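Local coordinates for protein cysteine protease-like VirA (Shigella flexneri, PDB 3EB8) that acts as a secreted virulence effector required for bacterial entry into epithelial cells and for later spread, although its reported alpha-tubulin protease activity is disputed, at residues G34-A39 / I46-N51; C55-L60 / T68-K73; P166-A171 / N202-Q207; Q196-I201 / L218-F223. All blocks are in the same frame, centred on the assembly; numbering follows the deposited sequence.

Interaction 1: residues G34-A39 / I46-N51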
loop_
_atom_site.group_PDB
_atom_site.type_symbol
_atom_site.label_atom_id
_atom_site.label_comp_id
_atom_site.label_asym_id
_atom_site.label_seq_id
_atom_site.Cartn_x
_atom_site.Cartn_y
_atom_site.Cartn_z
ATOM N N GLY A 34 -18.856 16.236 5.399
ATOM C CA GLY A 34 -17.913 16.129 4.304
ATOM C C GLY A 34 -16.469 15.953 4.754
ATOM O O GLY A 34 -15.567 15.854 3.924
ATOM N N GLU A 35 -16.246 15.904 6.064
ATOM C CA GLU A 35 -14.900 15.715 6.602
ATOM C C GLU A 35 -14.302 14.366 6.214
ATOM O O GLU A 35 -14.924 13.319 6.397
ATOM C CB GLU A 35 -14.900 15.859 8.126
ATOM C CG GLU A 35 -13.575 15.555 8.771
ATOM C CD GLU A 35 -13.633 15.683 10.283
ATOM O OE1 GLU A 35 -14.404 16.538 10.775
ATOM O OE2 GLU A 35 -12.913 14.930 10.983
ATOM N N PHE A 36 -13.084 14.405 5.683
ATOM C CA PHE A 36 -12.399 13.201 5.253
ATOM C C PHE A 36 -11.093 13.004 6.012
ATOM O O PHE A 36 -10.543 11.905 6.026
ATOM C CB PHE A 36 -12.144 13.224 3.741
ATOM C CG PHE A 36 -11.201 14.303 3.306
ATOM C CD1 PHE A 36 -9.835 14.072 3.268
ATOM C CD2 PHE A 36 -11.677 15.545 2.941
ATOM C CE1 PHE A 36 -8.963 15.052 2.879
ATOM C CE2 PHE A 36 -10.802 16.536 2.544
ATOM C CZ PHE A 36 -9.442 16.284 2.513
ATOM N N ALA A 37 -10.593 14.059 6.647
ATOM C CA ALA A 37 -9.399 13.930 7.479
ATOM C C ALA A 37 -9.400 14.875 8.673
ATOM O O ALA A 37 -10.079 15.897 8.679
ATOM C CB ALA A 37 -8.153 14.123 6.663
ATOM N N HIS A 38 -8.625 14.522 9.689
ATOM C CA HIS A 38 -8.510 15.351 10.875
ATOM C C HIS A 38 -7.122 15.251 11.477
ATOM O O HIS A 38 -6.424 14.252 11.315
ATOM C CB HIS A 38 -9.504 14.903 11.936
ATOM C CG HIS A 38 -9.209 13.542 12.473
ATOM N ND1 HIS A 38 -9.746 12.400 11.928
ATOM C CD2 HIS A 38 -8.397 13.141 13.475
ATOM C CE1 HIS A 38 -9.295 11.351 12.591
ATOM N NE2 HIS A 38 -8.477 11.773 13.534
ATOM N N ALA A 39 -6.735 16.296 12.189
ATOM C CA ALA A 39 -5.502 16.290 12.952
ATOM C C ALA A 39 -5.794 16.943 14.285
ATOM O O ALA A 39 -6.371 18.015 14.361
ATOM C CB ALA A 39 -4.407 17.033 12.217
ATOM N N ILE A 46 -7.683 20.215 13.296
ATOM C CA ILE A 46 -7.903 20.652 11.933
ATOM C C ILE A 46 -8.761 19.599 11.243
ATOM O O ILE A 46 -8.493 18.406 11.353
ATOM C CB ILE A 46 -6.572 20.861 11.171
ATOM C CG1 ILE A 46 -5.704 21.882 11.888
ATOM C CG2 ILE A 46 -6.827 21.378 9.780
ATOM C CD1 ILE A 46 -4.847 21.304 12.992
ATOM N N ARG A 47 -9.807 20.042 10.561
ATOM C CA ARG A 47 -10.655 19.132 9.826
ATOM C C ARG A 47 -10.624 19.502 8.362
ATOM O O ARG A 47 -10.749 20.676 8.002
ATOM C CB ARG A 47 -12.086 19.191 10.346
ATOM C CG ARG A 47 -12.196 19.130 11.846
ATOM C CD ARG A 47 -11.637 17.833 12.400
ATOM N NE ARG A 47 -11.856 17.763 13.841
ATOM C CZ ARG A 47 -13.018 17.447 14.402
ATOM N NH1 ARG A 47 -14.065 17.161 13.639
ATOM N NH2 ARG A 47 -13.124 17.415 15.724
ATOM N N LEU A 48 -10.455 18.501 7.511
ATOM C CA LEU A 48 -10.461 18.720 6.078
ATOM C C LEU A 48 -11.748 18.161 5.508
ATOM O O LEU A 48 -12.030 16.973 5.658
ATOM C CB LEU A 48 -9.276 18.021 5.442
ATOM C CG LEU A 48 -7.959 18.309 6.156
ATOM C CD1 LEU A 48 -6.809 17.524 5.520
ATOM C CD2 LEU A 48 -7.675 19.789 6.147
ATOM N N CYS A 49 -12.529 19.016 4.858
ATOM C CA CYS A 49 -13.827 18.603 4.354
ATOM C C CYS A 49 -13.948 18.816 2.858
ATOM O O CYS A 49 -13.385 19.758 2.307
ATOM C CB CYS A 49 -14.947 19.346 5.083
ATOM S SG CYS A 49 -14.866 19.173 6.871
ATOM N N LEU A 50 -14.689 17.920 2.214
ATOM C CA LEU A 50 -15.037 18.045 0.815
ATOM C C LEU A 50 -16.530 18.287 0.718
ATOM O O LEU A 50 -17.320 17.625 1.391
ATOM C CB LEU A 50 -14.660 16.771 0.065
ATOM C CG LEU A 50 -13.212 16.760 -0.411
ATOM C CD1 LEU A 50 -12.704 15.353 -0.604
ATOM C CD2 LEU A 50 -13.092 17.551 -1.703
ATOM N N ASN A 51 -16.911 19.256 -0.099
ATOM C CA ASN A 51 -18.312 19.495 -0.391
ATOM C C ASN A 51 -18.436 19.779 -1.877
ATOM O O ASN A 51 -17.890 20.759 -2.380
ATOM C CB ASN A 51 -18.847 20.642 0.465
ATOM C CG ASN A 51 -18.565 20.429 1.956
ATOM O OD1 ASN A 51 -19.253 19.650 2.625
ATOM N ND2 ASN A 51 -17.540 21.111 2.476
#

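Interaction 2: residues C55-L60 / T68-K73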
loop_
_atom_site.group_PDB
_atom_site.type_symbol
_atom_site.label_atom_id
_atom_site.label_comp_id
_atom_site.label_asym_id
_atom_site.label_seq_id
_atom_site.Cartn_x
_atom_site.Cartn_y
_atom_site.Cartn_z
ATOM N N CYS A 55 -12.657 21.493 -1.371
ATOM C CA CYS A 55 -12.046 21.254 -0.068
ATOM C C CYS A 55 -12.004 22.505 0.807
ATOM O O CYS A 55 -11.481 23.549 0.404
ATOM C CB CYS A 55 -10.631 20.696 -0.230
ATOM S SG CYS A 55 -9.805 20.318 1.342
ATOM N N SER A 56 -12.562 22.388 2.006
ATOM C CA SER A 56 -12.476 23.451 2.996
ATOM C C SER A 56 -11.689 22.949 4.200
ATOM O O SER A 56 -11.697 21.753 4.513
ATOM C CB SER A 56 -13.866 23.928 3.434
ATOM O OG SER A 56 -14.620 24.365 2.321
ATOM N N VAL A 57 -11.008 23.872 4.867
ATOM C CA VAL A 57 -10.237 23.555 6.053
ATOM C C VAL A 57 -10.840 24.238 7.266
ATOM O O VAL A 57 -11.089 25.439 7.258
ATOM C CB VAL A 57 -8.791 24.004 5.899
ATOM C CG1 VAL A 57 -7.972 23.546 7.103
ATOM C CG2 VAL A 57 -8.217 23.464 4.584
ATOM N N PHE A 58 -11.082 23.460 8.313
ATOM C CA PHE A 58 -11.645 24.002 9.535
ATOM C C PHE A 58 -10.629 23.935 10.667
ATOM O O PHE A 58 -10.023 22.890 10.931
ATOM C CB PHE A 58 -12.908 23.247 9.917
ATOM C CG PHE A 58 -14.051 23.479 8.983
ATOM C CD1 PHE A 58 -14.134 22.798 7.780
ATOM C CD2 PHE A 58 -15.053 24.379 9.310
ATOM C CE1 PHE A 58 -15.185 23.009 6.919
ATOM C CE2 PHE A 58 -16.114 24.596 8.456
ATOM C CZ PHE A 58 -16.182 23.909 7.257
ATOM N N TYR A 59 -10.445 25.070 11.326
ATOM C CA TYR A 59 -9.500 25.177 12.416
ATOM C C TYR A 59 -10.263 25.332 13.724
ATOM O O TYR A 59 -10.928 26.333 13.956
ATOM C CB TYR A 59 -8.561 26.357 12.185
ATOM C CG TYR A 59 -7.770 26.272 10.898
ATOM C CD1 TYR A 59 -8.246 26.853 9.720
ATOM C CD2 TYR A 59 -6.548 25.617 10.860
ATOM C CE1 TYR A 59 -7.518 26.784 8.542
ATOM C CE2 TYR A 59 -5.816 25.538 9.691
ATOM C CZ TYR A 59 -6.297 26.122 8.538
ATOM O OH TYR A 59 -5.542 26.029 7.388
ATOM N N LEU A 60 -10.174 24.326 14.576
ATOM C CA LEU A 60 -10.869 24.350 15.862
ATOM C C LEU A 60 -9.913 24.599 17.037
ATOM O O LEU A 60 -9.193 23.689 17.463
ATOM C CB LEU A 60 -11.618 23.031 16.082
ATOM C CG LEU A 60 -12.890 22.777 15.256
ATOM C CD1 LEU A 60 -12.703 23.132 13.793
ATOM C CD2 LEU A 60 -13.345 21.334 15.392
ATOM N N THR A 68 -11.547 27.881 5.772
ATOM C CA THR A 68 -11.027 28.428 4.538
ATOM C C THR A 68 -11.360 27.484 3.406
ATOM O O THR A 68 -11.236 26.264 3.543
ATOM C CB THR A 68 -9.503 28.611 4.606
ATOM O OG1 THR A 68 -9.193 29.678 5.513
ATOM C CG2 THR A 68 -8.946 28.937 3.215
ATOM N N GLN A 69 -11.789 28.044 2.289
ATOM C CA GLN A 69 -12.101 27.238 1.129
ATOM C C GLN A 69 -10.899 27.291 0.197
ATOM O O GLN A 69 -10.428 28.372 -0.151
ATOM C CB GLN A 69 -13.360 27.778 0.444
ATOM C CG GLN A 69 -14.060 26.796 -0.472
ATOM C CD GLN A 69 -15.240 27.423 -1.183
ATOM O OE1 GLN A 69 -16.276 26.785 -1.384
ATOM N NE2 GLN A 69 -15.093 28.688 -1.559
ATOM N N LEU A 70 -10.384 26.127 -0.188
ATOM C CA LEU A 70 -9.205 26.069 -1.050
ATOM C C LEU A 70 -9.582 26.111 -2.525
ATOM O O LEU A 70 -10.565 25.486 -2.936
ATOM C CB LEU A 70 -8.411 24.785 -0.797
ATOM C CG LEU A 70 -8.103 24.329 0.626
ATOM C CD1 LEU A 70 -7.245 23.084 0.568
ATOM C CD2 LEU A 70 -7.402 25.402 1.435
ATOM N N SER A 71 -8.792 26.828 -3.323
ATOM C CA SER A 71 -8.912 26.742 -4.783
ATOM C C SER A 71 -8.420 25.369 -5.214
ATOM O O SER A 71 -7.780 24.666 -4.427
ATOM C CB SER A 71 -8.054 27.804 -5.460
ATOM O OG SER A 71 -6.679 27.528 -5.238
ATOM N N SER A 72 -8.692 24.988 -6.459
ATOM C CA SER A 72 -8.299 23.658 -6.922
ATOM C C SER A 72 -6.784 23.479 -6.799
ATOM O O SER A 72 -6.296 22.372 -6.544
ATOM C CB SER A 72 -8.747 23.410 -8.363
ATOM O OG SER A 72 -7.643 23.473 -9.247
ATOM N N LYS A 73 -6.045 24.573 -6.965
ATOM C CA LYS A 73 -4.591 24.522 -6.875
ATOM C C LYS A 73 -4.135 24.255 -5.445
ATOM O O LYS A 73 -3.331 23.352 -5.185
ATOM C CB LYS A 73 -3.982 25.831 -7.377
ATOM C CG LYS A 73 -2.496 25.983 -7.104
ATOM C CD LYS A 73 -1.940 27.222 -7.809
ATOM C CE LYS A 73 -0.481 27.474 -7.439
ATOM N NZ LYS A 73 0.052 28.734 -8.036
#

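Interaction 3: residues P166-A171 / N202-Q207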
loop_
_atom_site.group_PDB
_atom_site.type_symbol
_atom_site.label_atom_id
_atom_site.label_comp_id
_atom_site.label_asym_id
_atom_site.label_seq_id
_atom_site.Cartn_x
_atom_site.Cartn_y
_atom_site.Cartn_z
ATOM N N PRO A 166 15.029 -7.137 5.018
ATOM C CA PRO A 166 15.874 -7.357 3.847
ATOM C C PRO A 166 15.260 -8.418 2.939
ATOM O O PRO A 166 14.817 -9.457 3.429
ATOM C CB PRO A 166 17.182 -7.867 4.457
ATOM C CG PRO A 166 17.181 -7.323 5.852
ATOM C CD PRO A 166 15.757 -7.276 6.289
ATOM N N LEU A 167 15.249 -8.154 1.636
ATOM C CA LEU A 167 14.644 -9.045 0.652
ATOM C C LEU A 167 15.257 -10.439 0.626
ATOM O O LEU A 167 14.553 -11.431 0.425
ATOM C CB LEU A 167 14.686 -8.413 -0.745
ATOM C CG LEU A 167 13.577 -7.388 -1.010
ATOM C CD1 LEU A 167 13.890 -6.524 -2.235
ATOM C CD2 LEU A 167 12.215 -8.068 -1.160
ATOM N N LYS A 168 16.565 -10.518 0.821
ATOM C CA LYS A 168 17.239 -11.810 0.844
ATOM C C LYS A 168 16.687 -12.667 1.995
ATOM O O LYS A 168 16.571 -13.892 1.882
ATOM C CB LYS A 168 18.758 -11.616 0.961
ATOM C CG LYS A 168 19.560 -12.892 1.184
ATOM C CD LYS A 168 19.539 -13.798 -0.044
ATOM C CE LYS A 168 20.587 -14.905 0.062
ATOM N NZ LYS A 168 20.585 -15.546 1.411
ATOM N N LEU A 169 16.350 -12.011 3.099
ATOM C CA LEU A 169 15.789 -12.680 4.260
ATOM C C LEU A 169 14.379 -13.154 3.967
ATOM O O LEU A 169 13.969 -14.217 4.432
ATOM C CB LEU A 169 15.762 -11.739 5.459
ATOM C CG LEU A 169 15.017 -12.246 6.686
ATOM C CD1 LEU A 169 15.525 -13.627 7.089
ATOM C CD2 LEU A 169 15.172 -11.256 7.829
ATOM N N ILE A 170 13.631 -12.363 3.199
ATOM C CA ILE A 170 12.322 -12.813 2.763
ATOM C C ILE A 170 12.467 -14.043 1.864
ATOM O O ILE A 170 11.740 -15.029 2.028
ATOM C CB ILE A 170 11.541 -11.730 2.015
ATOM C CG1 ILE A 170 11.371 -10.467 2.884
ATOM C CG2 ILE A 170 10.210 -12.299 1.520
ATOM C CD1 ILE A 170 10.393 -10.604 4.009
ATOM N N ALA A 171 13.404 -13.993 0.919
ATOM C CA ALA A 171 13.623 -15.128 0.025
ATOM C C ALA A 171 14.044 -16.376 0.806
ATOM O O ALA A 171 13.597 -17.476 0.507
ATOM C CB ALA A 171 14.659 -14.788 -1.045
ATOM N N ASN A 202 20.012 -15.174 11.466
ATOM C CA ASN A 202 21.429 -14.960 11.735
ATOM C C ASN A 202 22.291 -14.876 10.477
ATOM O O ASN A 202 23.274 -14.137 10.455
ATOM C CB ASN A 202 21.964 -15.990 12.728
ATOM C CG ASN A 202 21.802 -15.536 14.167
ATOM O OD1 ASN A 202 22.188 -14.418 14.520
ATOM N ND2 ASN A 202 21.225 -16.390 15.001
ATOM N N SER A 203 21.906 -15.605 9.429
ATOM C CA SER A 203 22.585 -15.489 8.135
ATOM C C SER A 203 22.461 -14.076 7.567
ATOM O O SER A 203 23.367 -13.591 6.901
ATOM C CB SER A 203 22.017 -16.492 7.117
ATOM O OG SER A 203 22.555 -17.796 7.284
ATOM N N ASN A 204 21.331 -13.425 7.830
ATOM C CA ASN A 204 21.017 -12.137 7.199
ATOM C C ASN A 204 21.221 -10.926 8.085
ATOM O O ASN A 204 20.997 -9.799 7.649
ATOM C CB ASN A 204 19.579 -12.118 6.661
ATOM C CG ASN A 204 19.442 -12.859 5.354
ATOM O OD1 ASN A 204 19.888 -12.379 4.309
ATOM N ND2 ASN A 204 18.841 -14.047 5.405
ATOM N N PHE A 205 21.627 -11.166 9.323
ATOM C CA PHE A 205 21.922 -10.089 10.262
ATOM C C PHE A 205 23.252 -10.343 10.983
ATOM O O PHE A 205 23.274 -10.833 12.111
ATOM C CB PHE A 205 20.786 -9.930 11.277
ATOM C CG PHE A 205 19.561 -9.246 10.725
ATOM C CD1 PHE A 205 18.312 -9.851 10.811
ATOM C CD2 PHE A 205 19.648 -8.001 10.136
ATOM C CE1 PHE A 205 17.172 -9.222 10.314
ATOM C CE2 PHE A 205 18.514 -7.369 9.633
ATOM C CZ PHE A 205 17.277 -7.983 9.723
ATOM N N PRO A 206 24.369 -10.004 10.324
ATOM C CA PRO A 206 25.716 -10.179 10.881
ATOM C C PRO A 206 26.027 -9.155 11.975
ATOM O O PRO A 206 26.626 -9.500 12.998
ATOM C CB PRO A 206 26.639 -9.932 9.677
ATOM C CG PRO A 206 25.740 -9.822 8.474
ATOM C CD PRO A 206 24.403 -9.399 8.984
ATOM N N GLN A 207 25.613 -7.911 11.749
ATOM C CA GLN A 207 25.874 -6.804 12.673
ATOM C C GLN A 207 25.453 -7.102 14.121
ATOM O O GLN A 207 24.420 -7.724 14.368
ATOM C CB GLN A 207 25.185 -5.531 12.178
ATOM C CG GLN A 207 25.044 -5.415 10.652
ATOM C CD GLN A 207 23.796 -6.110 10.098
ATOM O OE1 GLN A 207 23.347 -5.813 8.987
ATOM N NE2 GLN A 207 23.236 -7.032 10.873
#

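Interaction 4: residues Q196-I201 / L218-F223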
loop_
_atom_site.group_PDB
_atom_site.type_symbol
_atom_site.label_atom_id
_atom_site.label_comp_id
_atom_site.label_asym_id
_atom_site.label_seq_id
_atom_site.Cartn_x
_atom_site.Cartn_y
_atom_site.Cartn_z
ATOM N N GLN A 196 15.029 -23.391 12.863
ATOM C CA GLN A 196 15.120 -23.078 11.444
ATOM C C GLN A 196 15.211 -21.583 11.172
ATOM O O GLN A 196 16.133 -21.131 10.490
ATOM C CB GLN A 196 13.949 -23.685 10.676
ATOM C CG GLN A 196 14.088 -25.179 10.400
ATOM C CD GLN A 196 12.743 -25.891 10.417
ATOM O OE1 GLN A 196 11.703 -25.271 10.633
ATOM N NE2 GLN A 196 12.760 -27.195 10.193
ATOM N N VAL A 197 14.262 -20.814 11.700
ATOM C CA VAL A 197 14.242 -19.377 11.457
ATOM C C VAL A 197 15.508 -18.734 12.014
ATOM O O VAL A 197 16.067 -17.825 11.407
ATOM C CB VAL A 197 13.004 -18.686 12.068
ATOM C CG1 VAL A 197 11.803 -19.595 12.013
ATOM C CG2 VAL A 197 13.267 -18.242 13.491
ATOM N N ASN A 198 15.966 -19.221 13.161
ATOM C CA ASN A 198 17.165 -18.685 13.770
ATOM C C ASN A 198 18.374 -18.779 12.840
ATOM O O ASN A 198 19.289 -17.953 12.910
ATOM C CB ASN A 198 17.459 -19.383 15.086
ATOM C CG ASN A 198 18.580 -18.720 15.839
ATOM O OD1 ASN A 198 19.648 -19.297 15.997
ATOM N ND2 ASN A 198 18.355 -17.481 16.282
ATOM N N LYS A 199 18.366 -19.783 11.970
ATOM C CA LYS A 199 19.413 -19.950 10.968
ATOM C C LYS A 199 19.419 -18.797 9.958
ATOM O O LYS A 199 20.397 -18.055 9.843
ATOM C CB LYS A 199 19.230 -21.293 10.252
ATOM C CG LYS A 199 19.796 -21.357 8.839
ATOM C CD LYS A 199 21.270 -21.719 8.833
ATOM C CE LYS A 199 21.784 -21.779 7.411
ATOM N NZ LYS A 199 21.329 -20.589 6.635
ATOM N N ILE A 200 18.317 -18.657 9.232
ATOM C CA ILE A 200 18.125 -17.566 8.279
ATOM C C ILE A 200 18.408 -16.185 8.875
ATOM O O ILE A 200 19.190 -15.400 8.328
ATOM C CB ILE A 200 16.670 -17.531 7.818
ATOM C CG1 ILE A 200 16.232 -18.903 7.327
ATOM C CG2 ILE A 200 16.495 -16.513 6.739
ATOM C CD1 ILE A 200 14.764 -18.940 6.956
ATOM N N ILE A 201 17.737 -15.892 9.988
ATOM C CA ILE A 201 17.821 -14.593 10.633
ATOM C C ILE A 201 19.273 -14.236 10.877
ATOM O O ILE A 201 19.721 -13.148 10.507
ATOM C CB ILE A 201 16.990 -14.560 11.942
ATOM C CG1 ILE A 201 15.539 -14.221 11.601
ATOM C CG2 ILE A 201 17.540 -13.539 12.935
ATOM C CD1 ILE A 201 14.541 -14.715 12.612
ATOM N N LEU A 218 13.104 -9.597 17.215
ATOM C CA LEU A 218 11.799 -9.251 16.696
ATOM C C LEU A 218 11.398 -10.212 15.581
ATOM O O LEU A 218 10.330 -10.832 15.629
ATOM C CB LEU A 218 11.829 -7.815 16.176
ATOM C CG LEU A 218 10.545 -7.242 15.586
ATOM C CD1 LEU A 218 9.414 -7.456 16.574
ATOM C CD2 LEU A 218 10.730 -5.756 15.278
ATOM N N PHE A 219 12.259 -10.346 14.577
ATOM C CA PHE A 219 11.925 -11.189 13.440
ATOM C C PHE A 219 11.959 -12.667 13.783
ATOM O O PHE A 219 11.362 -13.466 13.090
ATOM C CB PHE A 219 12.809 -10.889 12.222
ATOM C CG PHE A 219 12.657 -9.491 11.719
ATOM C CD1 PHE A 219 13.759 -8.682 11.530
ATOM C CD2 PHE A 219 11.393 -8.961 11.495
ATOM C CE1 PHE A 219 13.609 -7.369 11.087
ATOM C CE2 PHE A 219 11.239 -7.652 11.047
ATOM C CZ PHE A 219 12.354 -6.858 10.842
ATOM N N THR A 220 12.656 -13.029 14.848
ATOM C CA THR A 220 12.659 -14.425 15.272
ATOM C C THR A 220 11.284 -14.827 15.787
ATOM O O THR A 220 10.798 -15.916 15.502
ATOM C CB THR A 220 13.721 -14.702 16.361
ATOM O OG1 THR A 220 15.029 -14.621 15.778
ATOM C CG2 THR A 220 13.532 -16.092 16.947
ATOM N N SER A 221 10.672 -13.926 16.547
ATOM C CA SER A 221 9.343 -14.135 17.099
ATOM C C SER A 221 8.305 -14.138 15.984
ATOM O O SER A 221 7.603 -15.123 15.790
ATOM C CB SER A 221 9.027 -13.070 18.152
ATOM O OG SER A 221 7.634 -12.985 18.387
ATOM N N LEU A 222 8.201 -13.043 15.242
ATOM C CA LEU A 222 7.450 -13.091 13.993
ATOM C C LEU A 222 8.195 -14.188 13.266
ATOM O O LEU A 222 9.249 -14.608 13.721
ATOM C CB LEU A 222 7.580 -11.788 13.225
ATOM C CG LEU A 222 7.357 -10.450 13.924
ATOM C CD1 LEU A 222 7.851 -9.294 13.037
ATOM C CD2 LEU A 222 5.897 -10.286 14.272
ATOM N N PHE A 223 7.679 -14.668 12.158
ATOM C CA PHE A 223 8.376 -15.716 11.393
ATOM C C PHE A 223 8.018 -17.096 11.929
ATOM O O PHE A 223 7.968 -18.067 11.180
ATOM C CB PHE A 223 9.906 -15.548 11.404
ATOM C CG PHE A 223 10.432 -14.505 10.435
ATOM C CD1 PHE A 223 9.706 -13.355 10.146
ATOM C CD2 PHE A 223 11.684 -14.659 9.847
ATOM C CE1 PHE A 223 10.210 -12.400 9.278
ATOM C CE2 PHE A 223 12.193 -13.698 8.962
ATOM C CZ PHE A 223 11.449 -12.571 8.684
#

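Interaction 1: residues G34-A39 / I46-N51
L48 O is gripped by two successive amides of the neighbouring strand: F36 N donates a nearly straight bond of 2.8 Å to L48 O, while A37 N adds a long, weak one. E35 CA also brings its hydrogen to the same oxygen. With F36 and A37 both set opposite L48, this is a classic beta bulge in the antiparallel hairpin of strands 35-41 and 44-51. On the A39 side of the bulge the pairing is regular, with L48 N bonded to A37 O and the A39-I46 pair bonded in both directions.

Chi1 of 65° puts F36 CG between the backbone N and the carbonyl carbon, and the ring lies across L48, with L48 CB over one face, 3.4 Å from F36 CZ. L50 CD1 approaches F36 CD2 obliquely at 3.7 Å. E35, C49, H38 and R47 occupy the other side of the sheet. There E35 has CG anti to the backbone N (chi1 175°) and runs on extended, and R47 NH1 salt-bridges to it, donating to the syn lone pair of E35 OE1 at 3.0 Å, in the guanidinium plane. M32 N also binds E35 OE1, S26 OG holds E35 OE2 and H38 ND1, and S45 OG takes R47 NE.

Interaction 2: residues C55-L60 / T68-K73
The flat groups that meet between V57 and T68 are peptide units, lying side by side: V57 N donates to T68 O at 2.7 Å and T68 N to V57 O at 2.9 Å, each donor in the plane of the carbonyl it serves. The side chains of V57 and T68 leave on one face of the sheet, and those of the neighbouring S56 and Q69 on the other. The two strands form the antiparallel hairpin 54-61/66-69, the last two strands of a five-stranded antiparallel sheet in which each strand lies beside its neighbours in the chain; 66-69 is an outermost strand. V57-T68 is the hydrogen-bonded pair and S56-Q69 the non-hydrogen-bonded one; between these last two, S56 OG lies 3.7 Å from Q69 CG.

The ladder runs on one bond further, from L70 N to C55 O at 2.9 Å, just before the chain turns into helix 72-81. S71 stands at the N-cap of that helix. Its OG caps a backbone N of the first turn and its own N is bound by E74 OE2, a pattern consistent with a capping box. Before the cap, the CB of L70 points toward strand 54-61, and Y75 and L78 of the helix also touch the side chain. The SG of C55, placed opposite its own backbone N by chi1 of -178°, comes to 3.8 Å from L70 CD1. The other branch of the leucine crosses V57, L70 CD2 resting 3.8 Å from V57 CG2.

Interaction 3: residues P166-A171 / N202-Q207
The amide of N204 lies against the backbone of L169, with N204 ND2 3.5 Å from L169 CA and 3.7 Å from L169 CD1. The other end of the amide reaches the neighbouring lysine, where N204 OD1 sits 3.2 Å from K168 CG, the two side chains crossing at about a right angle. Next along, the F205 side chain runs roughly perpendicular to those of P166 and L169: F205 CZ meets P166 CD at 3.8 Å, and F205 CE1 meets L169 CD2 at 3.8 Å. No hydrogen bond passes directly between P166-A171 and N202-Q207.

The arrangement joins the C-terminal part of helix 194-204, in the region assigned to tubulin binding, to the N-terminal turn of helix 167-176, where P166 is the N-cap residue and its O accepts from I170 N.

One layer further out, D172 ties the polar ends together. D172 OD2 accepts a hydrogen bond from N204 ND2 and forms a salt bridge with K168 NZ, the lysine chain being bent at chi2 (69°) to get there. N204 ND2 also donates to I200 O, which pins the amide to its own helix. F205 is backed by E215, K216 and F219 of helix 210-221, and Q207 NE2 lies at the edge of its ring.

Interaction 4: residues Q196-I201 / L218-F223
I201 reaches the C-terminal end of helix 210-221, where it meets F219 and T220, and F223 just beyond, and it does so along both branches that leave its CB. The shorter branch, I201 CG2, passes T220 OG1 at 3.9 Å. The longer one runs through CG1, set opposite the carbonyl carbon by chi1 of -85°, and stretches on nearly straight to CD1. That methyl does most of the touching. I201 CD1 lies 3.2 Å from T220 OG1 and 3.3 Å from T220 CA, a tight fit, with F219 O 3.4 Å from the same methyl. I201 CD1 also lies oblique to the F223 ring, 4.0 Å from F223 CD2. The T220 hydroxyl has its polar partner within its own helix, at K216 O, so the methyl is packed beside an oxygen that is already bonded.

This is the packing of two consecutive helices, 194-204 and 210-221, both inside the region assigned to tubulin binding. No hydrogen bond crosses it; methyls pack against T220 OG1 and backbone oxygens as well as against apolar carbons.

One turn before I201, V197 fills the next place along the interface: V197 CG2 meets T220 O at 3.9 Å and T220 CG2 at 4.1 Å. F223 follows the end of the second helix and takes a positive phi of 86°, and its ring folds back so that F219 CB stands 4.1 Å above the ring plane, over the F223 ring centre. L169 of helix 167-176 lies against both F223 and I200, bringing a third helix to the contact.

The four contacts fall into two pairs on opposite sides of the chain's centre, with interactions 1 and 3 about 42 Å apart between centres. Interactions 1 and 2 are successive hairpins of one antiparallel sheet, joined where strands 44-51 and 54-61 pair, and backbone hydrogen bonds dominate both; interaction 1 adds a salt bridge, while interaction 2, at an outermost strand, involves more exposed residues. Interactions 3 and 4 share helix 194-204 and have no hydrogen bond across either. Interaction 4 is buried, aliphatic groups packing against a hydroxyl, backbone oxygens and an aromatic ring; interaction 3 is partly buried and sets an asparagine amide and a lysine chain beside apolar groups. F205 CE1, 3.7 Å from F219 CD1, links the two.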